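Local coordinates for protein putative xylanase (Bacteroides fragilis, PDB 2P1G) that is of unproven function but may be a hydrolase acting on glycosyl bonds, with a chain resembling N-acetylmuramoyl-L-alanine amidases, at residues 193-196 with 201-204; 91-96 with 233-238. All blocks are in the same frame, centred on the assembly; numbering follows the deposited sequence.

Contacts 1 and 2 illustrate two ways of building on one antiparallel sheet: pairing strand with strand, and laying a helix against a strand. Contact 1 (193-196 with 201-204) is local, the two arms of a hairpin, whereas contact 2 (91-96 with 233-238) closes a loop of 136 residues within which contact 1 is nested. Their centres lie about 15 Å apart and their nearest atoms about 5 Å, without touching. Strand 177-182 runs between them, pairing with 189-198 and with 231-238; Ile178 bonds through its backbone to Gly193, while Arg235 bonds to Ala179. Contact 2 lies about 6 Å from the chain centre and contact 1 about 14 Å, measured between centres.

Contact 1 (193-196 with 201-204); sequences GIAI and QLHL
Strands 193-196 and 201-204 run antiparallel, their N-to-C directions 157° apart, with Ile196 and His203 as a hydrogen-bonded pair and Ala195 and Leu204 as the adjoining non-hydrogen-bonded one. The bond from Ile196 N to His203 O is 3.0 Å long, and the return bond from His203 N to Ile196 O is 2.8 Å. Beside the Ala195 and Leu204 pair, Leu204 CA makes a CA-H...O contact of 3.6 Å with Ile194 O. The two strands, 189-198 and 201-208, are joined by a short turn and form a beta hairpin, which strand 177-182 continues into the larger sheet. Ala195 and Leu204 share one face of the sheet, where both touch Ile178. Leu204 turns its CG anti to the backbone N (chi1 -162°), laying Leu204 CD1 against Gly193 C at 3.7 Å. Along the same strand, Leu202 reaches over with CD1 to meet Ala195 CB, also at 3.7 Å. Ile196 and His203 occupy the other face: Ile196 CG2 lies 4.1 Å from His203 CB, while the side chain of Ile196 also touches Leu10 and Leu14 of helix 10-14. The imidazole of His203 is gripped at both nitrogens, NE2 donating to Gln201 OE1 at 2.9 Å, nearly in the ring plane, and ND1 bonding to Gly217 O.

Contact 2 (91-96 with 233-238); sequences YISDWI and GIRVLR
Ile96 packs its side chain against Leu237 and Arg235, joining helix 92-101 to a face of the antiparallel sheet at strand 231-238, an alpha/beta layer contact in which helix and strand run roughly parallel, 25° apart. The apolar part is compact: Ile96 CG1 meets Leu237 CD1 at 3.5 Å, tighter than usual for two carbons, and Ile96 CG2 lies 3.7 Å from the same methyl. With CG1 beside the backbone N (chi1 -68°) and CG2 anti to it, both branches of Ile96 reach Leu237 CD1. Ile96 also lies over one face of the Arg235 guanidinium, Ile96 CD1 3.6 Å above its plane and offset toward the rim, and Ile96 CG2 3.6 Å from Arg235 NH2. The bend of the arginine chain at chi3 (62°) contributes to presenting that face to Ile96. Polar links across the interface are bridged by water. Arg235 NH2 forms a salt bridge with Asp107, and Ser93 OG has Asp188 as a further partner, so each bridged side chain is anchored a second time. Two waters accept from Arg235 NH1 and donate to Ser93: one, 2.9 Å from Arg235 NH1, serves Ser93 OG, and the other, 2.8 Å from Arg235 NH1, reaches Ser93 O at 2.7 Å.

Contact 1 (193-196 with 201-204)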
ATOM      1  N   GLY A 193      -4.244  -2.456   3.361  1.00 10.19           N
ATOM      2  CA  GLY A 193      -5.037  -3.687   3.198  1.00  9.50           C
ATOM      3  C   GLY A 193      -6.305  -3.347   2.451  1.00  8.64           C
ATOM      4  O   GLY A 193      -6.434  -2.236   1.904  1.00  8.27           O
ATOM      5  N   ILE A 194      -7.253  -4.286   2.436  1.00  9.00           N
ATOM      6  CA  ILE A 194      -8.495  -4.097   1.696  1.00  9.25           C
ATOM      7  C   ILE A 194      -9.669  -4.131   2.688  1.00  9.42           C
ATOM      8  O   ILE A 194      -9.740  -5.037   3.552  1.00  9.71           O
ATOM      9  CB  ILE A 194      -8.657  -5.210   0.624  1.00  9.93           C
ATOM     10  CG1 ILE A 194      -7.486  -5.172  -0.367  1.00  9.72           C
ATOM     11  CG2 ILE A 194     -10.014  -5.053  -0.108  1.00 10.51           C
ATOM     12  CD1 ILE A 194      -7.368  -6.437  -1.214  1.00 11.52           C
ATOM     13  N   ALA A 195     -10.583  -3.170   2.550  1.00  8.41           N
ATOM     14  CA  ALA A 195     -11.763  -3.091   3.422  1.00  8.84           C
ATOM     15  C   ALA A 195     -12.699  -4.265   3.176  1.00  9.23           C
ATOM     16  O   ALA A 195     -12.947  -4.652   2.029  1.00  9.28           O
ATOM     17  CB  ALA A 195     -12.500  -1.786   3.201  1.00  9.04           C
ATOM     18  N   ILE A 196     -13.215  -4.814   4.265  1.00  9.29           N
ATOM     19  CA  ILE A 196     -14.197  -5.892   4.183  1.00 10.34           C
ATOM     20  C   ILE A 196     -15.080  -5.789   5.400  1.00 10.87           C
ATOM     21  O   ILE A 196     -14.580  -5.697   6.522  1.00 11.28           O
ATOM     22  CB  ILE A 196     -13.570  -7.311   4.020  1.00 10.07           C
ATOM     23  CG1 ILE A 196     -14.687  -8.374   3.894  1.00 11.13           C
ATOM     24  CG2 ILE A 196     -12.615  -7.677   5.162  1.00  9.61           C
ATOM     25  CD1 ILE A 196     -14.171  -9.758   3.566  1.00 11.08           C
ATOM     26  N   GLN A 201     -19.180  -5.005  10.910  1.00 12.49           N
ATOM     27  CA  GLN A 201     -17.987  -4.241  11.305  1.00 11.92           C
ATOM     28  C   GLN A 201     -17.050  -4.079  10.118  1.00 11.74           C
ATOM     29  O   GLN A 201     -16.925  -4.991   9.298  1.00 11.18           O
ATOM     30  CB  GLN A 201     -17.233  -4.984  12.388  1.00 10.77           C
ATOM     31  CG  GLN A 201     -17.909  -5.053  13.752  1.00 13.17           C
ATOM     32  CD  GLN A 201     -17.120  -5.912  14.738  1.00 14.10           C
ATOM     33  OE1 GLN A 201     -16.543  -6.944  14.357  1.00 16.52           O
ATOM     34  NE2 GLN A 201     -17.078  -5.484  16.012  1.00 16.24           N
ATOM     35  N   LEU A 202     -16.391  -2.927  10.038  1.00 10.20           N
ATOM     36  CA  LEU A 202     -15.356  -2.716   9.048  1.00 10.26           C
ATOM     37  C   LEU A 202     -14.072  -3.398   9.525  1.00 10.20           C
ATOM     38  O   LEU A 202     -13.501  -3.003  10.560  1.00 10.74           O
ATOM     39  CB  LEU A 202     -15.120  -1.205   8.831  1.00  9.11           C
ATOM     40  CG  LEU A 202     -13.923  -0.873   7.910  1.00  9.24           C
ATOM     41  CD1 LEU A 202     -14.049  -1.500   6.507  1.00 11.21           C
ATOM     42  CD2 LEU A 202     -13.758   0.638   7.798  1.00  9.95           C
ATOM     43  N   HIS A 203     -13.648  -4.426   8.780  1.00  9.58           N
ATOM     44  CA  HIS A 203     -12.393  -5.154   9.010  1.00 10.97           C
ATOM     45  C   HIS A 203     -11.398  -4.924   7.864  1.00 10.46           C
ATOM     46  O   HIS A 203     -11.718  -4.277   6.867  1.00 10.42           O
ATOM     47  CB  HIS A 203     -12.680  -6.665   9.155  1.00 10.96           C
ATOM     48  CG  HIS A 203     -13.378  -7.024  10.435  1.00 14.02           C
ATOM     49  ND1 HIS A 203     -12.747  -7.686  11.464  1.00 17.89           N
ATOM     50  CD2 HIS A 203     -14.639  -6.780  10.865  1.00 17.56           C
ATOM     51  CE1 HIS A 203     -13.593  -7.840  12.473  1.00 18.07           C
ATOM     52  NE2 HIS A 203     -14.748  -7.298  12.134  1.00 15.98           N
ATOM     53  N   LEU A 204     -10.202  -5.469   8.027  1.00 10.61           N
ATOM     54  CA  LEU A 204      -9.142  -5.343   7.039  1.00 11.27           C
ATOM     55  C   LEU A 204      -8.682  -6.707   6.585  1.00 11.58           C
ATOM     56  O   LEU A 204      -8.318  -7.559   7.404  1.00 12.25           O
ATOM     57  CB  LEU A 204      -7.947  -4.586   7.643  1.00 11.13           C
ATOM     58  CG  LEU A 204      -6.968  -4.011   6.617  1.00 11.59           C
ATOM     59  CD1 LEU A 204      -7.563  -2.798   5.892  1.00 11.40           C
ATOM     60  CD2 LEU A 204      -5.688  -3.619   7.355  1.00 11.13           C
TER

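Contact 2 (91-96 with 233-238)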
ATOM      1  N   TYR A  91       7.725   4.217  -1.113  1.00 12.40           N
ATOM      2  CA  TYR A  91       6.862   4.916  -0.158  1.00 11.92           C
ATOM      3  C   TYR A  91       5.433   4.828  -0.638  1.00 11.93           C
ATOM      4  O   TYR A  91       5.141   5.157  -1.777  1.00 12.33           O
ATOM      5  CB  TYR A  91       7.238   6.383  -0.056  1.00 12.24           C
ATOM      6  CG  TYR A  91       8.470   6.631   0.785  1.00 11.64           C
ATOM      7  CD1 TYR A  91       8.393   6.639   2.183  1.00 12.57           C
ATOM      8  CD2 TYR A  91       9.699   6.833   0.189  1.00 11.62           C
ATOM      9  CE1 TYR A  91       9.521   6.866   2.963  1.00 12.95           C
ATOM     10  CE2 TYR A  91      10.832   7.069   0.958  1.00 11.08           C
ATOM     11  CZ  TYR A  91      10.734   7.085   2.332  1.00 12.74           C
ATOM     12  OH  TYR A  91      11.852   7.315   3.079  1.00 13.05           O
ATOM     13  N   ILE A  92       4.541   4.424   0.250  1.00 12.03           N
ATOM     14  CA  ILE A  92       3.116   4.311  -0.090  1.00 12.45           C
ATOM     15  C   ILE A  92       2.453   5.610  -0.561  1.00 11.36           C
ATOM     16  O   ILE A  92       1.608   5.566  -1.445  1.00 11.10           O
ATOM     17  CB  ILE A  92       2.357   3.558   1.003  1.00 11.74           C
ATOM     18  CG1 ILE A  92       2.901   2.128   1.078  1.00 15.13           C
ATOM     19  CG2 ILE A  92       0.863   3.508   0.699  1.00 13.44           C
ATOM     20  CD1 ILE A  92       2.433   1.340   2.300  1.00 18.83           C
ATOM     21  N   SER A  93       2.865   6.774  -0.038  1.00 11.07           N
ATOM     22  CA  SER A  93       2.325   8.044  -0.542  1.00 11.84           C
ATOM     23  C   SER A  93       2.611   8.180  -2.008  1.00 11.39           C
ATOM     24  O   SER A  93       1.793   8.661  -2.770  1.00 11.50           O
ATOM     25  CB  SER A  93       2.918   9.264   0.175  1.00 12.31           C
ATOM     26  OG  SER A  93       2.492   9.262   1.525  1.00 16.35           O
ATOM     27  N   ASP A  94       3.811   7.760  -2.394  1.00 11.28           N
ATOM     28  CA  ASP A  94       4.257   7.862  -3.767  1.00 11.22           C
ATOM     29  C   ASP A  94       3.480   6.849  -4.647  1.00 10.23           C
ATOM     30  O   ASP A  94       3.030   7.177  -5.751  1.00 10.11           O
ATOM     31  CB  ASP A  94       5.742   7.528  -3.768  1.00 11.71           C
ATOM     32  CG  ASP A  94       6.478   8.079  -4.957  1.00 14.58           C
ATOM     33  OD1 ASP A  94       5.914   8.841  -5.784  1.00 17.68           O
ATOM     34  OD2 ASP A  94       7.677   7.731  -5.058  1.00 18.13           O
ATOM     35  N   TRP A  95       3.354   5.630  -4.130  1.00  9.57           N
ATOM     36  CA  TRP A  95       2.577   4.556  -4.743  1.00  9.12           C
ATOM     37  C   TRP A  95       1.136   5.014  -4.996  1.00  9.58           C
ATOM     38  O   TRP A  95       0.575   4.821  -6.097  1.00  8.59           O
ATOM     39  CB  TRP A  95       2.609   3.345  -3.825  1.00  9.95           C
ATOM     40  CG  TRP A  95       2.006   2.074  -4.346  1.00 11.00           C
ATOM     41  CD1 TRP A  95       2.663   1.050  -4.946  1.00 12.47           C
ATOM     42  CD2 TRP A  95       0.628   1.679  -4.268  1.00 12.56           C
ATOM     43  NE1 TRP A  95       1.781   0.040  -5.276  1.00 13.49           N
ATOM     44  CE2 TRP A  95       0.525   0.400  -4.856  1.00 13.68           C
ATOM     45  CE3 TRP A  95      -0.529   2.282  -3.746  1.00 13.94           C
ATOM     46  CZ2 TRP A  95      -0.692  -0.290  -4.950  1.00 13.08           C
ATOM     47  CZ3 TRP A  95      -1.732   1.601  -3.839  1.00 11.94           C
ATOM     48  CH2 TRP A  95      -1.807   0.327  -4.429  1.00 13.00           C
ATOM     49  N   ILE A  96       0.537   5.596  -3.968  1.00  7.85           N
ATOM     50  CA  ILE A  96      -0.834   6.131  -4.112  1.00  9.32           C
ATOM     51  C   ILE A  96      -0.883   7.240  -5.188  1.00  9.57           C
ATOM     52  O   ILE A  96      -1.747   7.221  -6.062  1.00  9.81           O
ATOM     53  CB  ILE A  96      -1.387   6.656  -2.767  1.00  8.96           C
ATOM     54  CG1 ILE A  96      -1.615   5.507  -1.800  1.00  9.12           C
ATOM     55  CG2 ILE A  96      -2.687   7.438  -3.002  1.00  9.37           C
ATOM     56  CD1 ILE A  96      -1.830   5.940  -0.355  1.00  8.51           C
ATOM     57  N   GLY A 233      -4.681   7.299  11.580  1.00  8.14           N
ATOM     58  CA  GLY A 233      -5.883   7.385  10.752  1.00  7.79           C
ATOM     59  C   GLY A 233      -5.760   6.521   9.522  1.00  7.33           C
ATOM     60  O   GLY A 233      -4.928   5.587   9.498  1.00  6.88           O
ATOM     61  N   ILE A 234      -6.605   6.782   8.521  1.00  6.90           N
ATOM     62  CA  ILE A 234      -6.543   6.057   7.281  1.00  7.24           C
ATOM     63  C   ILE A 234      -6.722   6.938   6.059  1.00  7.39           C
ATOM     64  O   ILE A 234      -7.300   8.031   6.141  1.00  7.71           O
ATOM     65  CB  ILE A 234      -7.604   4.919   7.223  1.00  7.62           C
ATOM     66  CG1 ILE A 234      -9.015   5.473   7.409  1.00  8.51           C
ATOM     67  CG2 ILE A 234      -7.277   3.808   8.276  1.00  9.06           C
ATOM     68  CD1 ILE A 234     -10.180   4.396   7.155  1.00  8.50           C
ATOM     69  N   ARG A 235      -6.197   6.464   4.940  1.00  7.40           N
ATOM     70  CA  ARG A 235      -6.600   6.984   3.646  1.00  7.33           C
ATOM     71  C   ARG A 235      -7.398   5.871   2.967  1.00  7.57           C
ATOM     72  O   ARG A 235      -7.107   4.678   3.152  1.00  7.03           O
ATOM     73  CB  ARG A 235      -5.376   7.352   2.797  1.00  7.84           C
ATOM     74  CG  ARG A 235      -4.505   8.456   3.466  1.00  7.61           C
ATOM     75  CD  ARG A 235      -3.343   8.839   2.523  1.00  8.91           C
ATOM     76  NE  ARG A 235      -3.789   9.394   1.237  1.00 10.23           N
ATOM     77  CZ  ARG A 235      -2.945   9.699   0.259  1.00  9.59           C
ATOM     78  NH1 ARG A 235      -1.641   9.479   0.434  1.00  8.31           N
ATOM     79  NH2 ARG A 235      -3.384  10.223  -0.878  1.00  8.15           N
ATOM     80  N   VAL A 236      -8.412   6.277   2.210  1.00  7.31           N
ATOM     81  CA  VAL A 236      -9.330   5.333   1.547  1.00  7.81           C
ATOM     82  C   VAL A 236      -9.220   5.574   0.061  1.00  8.59           C
ATOM     83  O   VAL A 236      -9.427   6.712  -0.411  1.00  7.62           O
ATOM     84  CB  VAL A 236     -10.797   5.539   2.005  1.00  8.09           C
ATOM     85  CG1 VAL A 236     -11.769   4.588   1.243  1.00  7.33           C
ATOM     86  CG2 VAL A 236     -10.909   5.383   3.546  1.00  8.65           C
ATOM     87  N   LEU A 237      -8.875   4.518  -0.674  1.00  9.50           N
ATOM     88  CA  LEU A 237      -8.793   4.586  -2.126  1.00 11.00           C
ATOM     89  C   LEU A 237      -9.704   3.551  -2.735  1.00 10.98           C
ATOM     90  O   LEU A 237      -9.992   2.531  -2.098  1.00 11.19           O
ATOM     91  CB  LEU A 237      -7.375   4.330  -2.610  1.00 11.61           C
ATOM     92  CG  LEU A 237      -6.237   5.036  -1.853  1.00 14.13           C
ATOM     93  CD1 LEU A 237      -4.922   4.521  -2.377  1.00 19.45           C
ATOM     94  CD2 LEU A 237      -6.339   6.573  -1.981  1.00 15.92           C
ATOM     95  N   ARG A 238     -10.140   3.795  -3.967  1.00 10.58           N
ATOM     96  CA  ARG A 238     -11.081   2.888  -4.621  1.00 11.40           C
ATOM     97  C   ARG A 238     -10.707   2.718  -6.091  1.00 12.30           C
ATOM     98  O   ARG A 238     -10.393   3.698  -6.768  1.00 11.93           O
ATOM     99  CB  ARG A 238     -12.482   3.461  -4.470  1.00 10.87           C
ATOM    100  CG  ARG A 238     -13.597   2.685  -5.134  1.00 12.11           C
ATOM    101  CD  ARG A 238     -14.951   3.322  -4.763  1.00 12.08           C
ATOM    102  NE  ARG A 238     -15.107   3.346  -3.306  1.00 12.92           N
ATOM    103  CZ  ARG A 238     -15.850   4.202  -2.610  1.00 15.05           C
ATOM    104  NH1 ARG A 238     -16.594   5.135  -3.217  1.00 14.17           N
ATOM    105  NH2 ARG A 238     -15.874   4.107  -1.286  1.00 13.76           N
TER
HETATM  106  O   HOH W   1      -0.016   9.241   2.795  1.00 16.92           O
HETATM  107  O   HOH W   2      -0.059  10.360  -1.730  1.00 17.45           O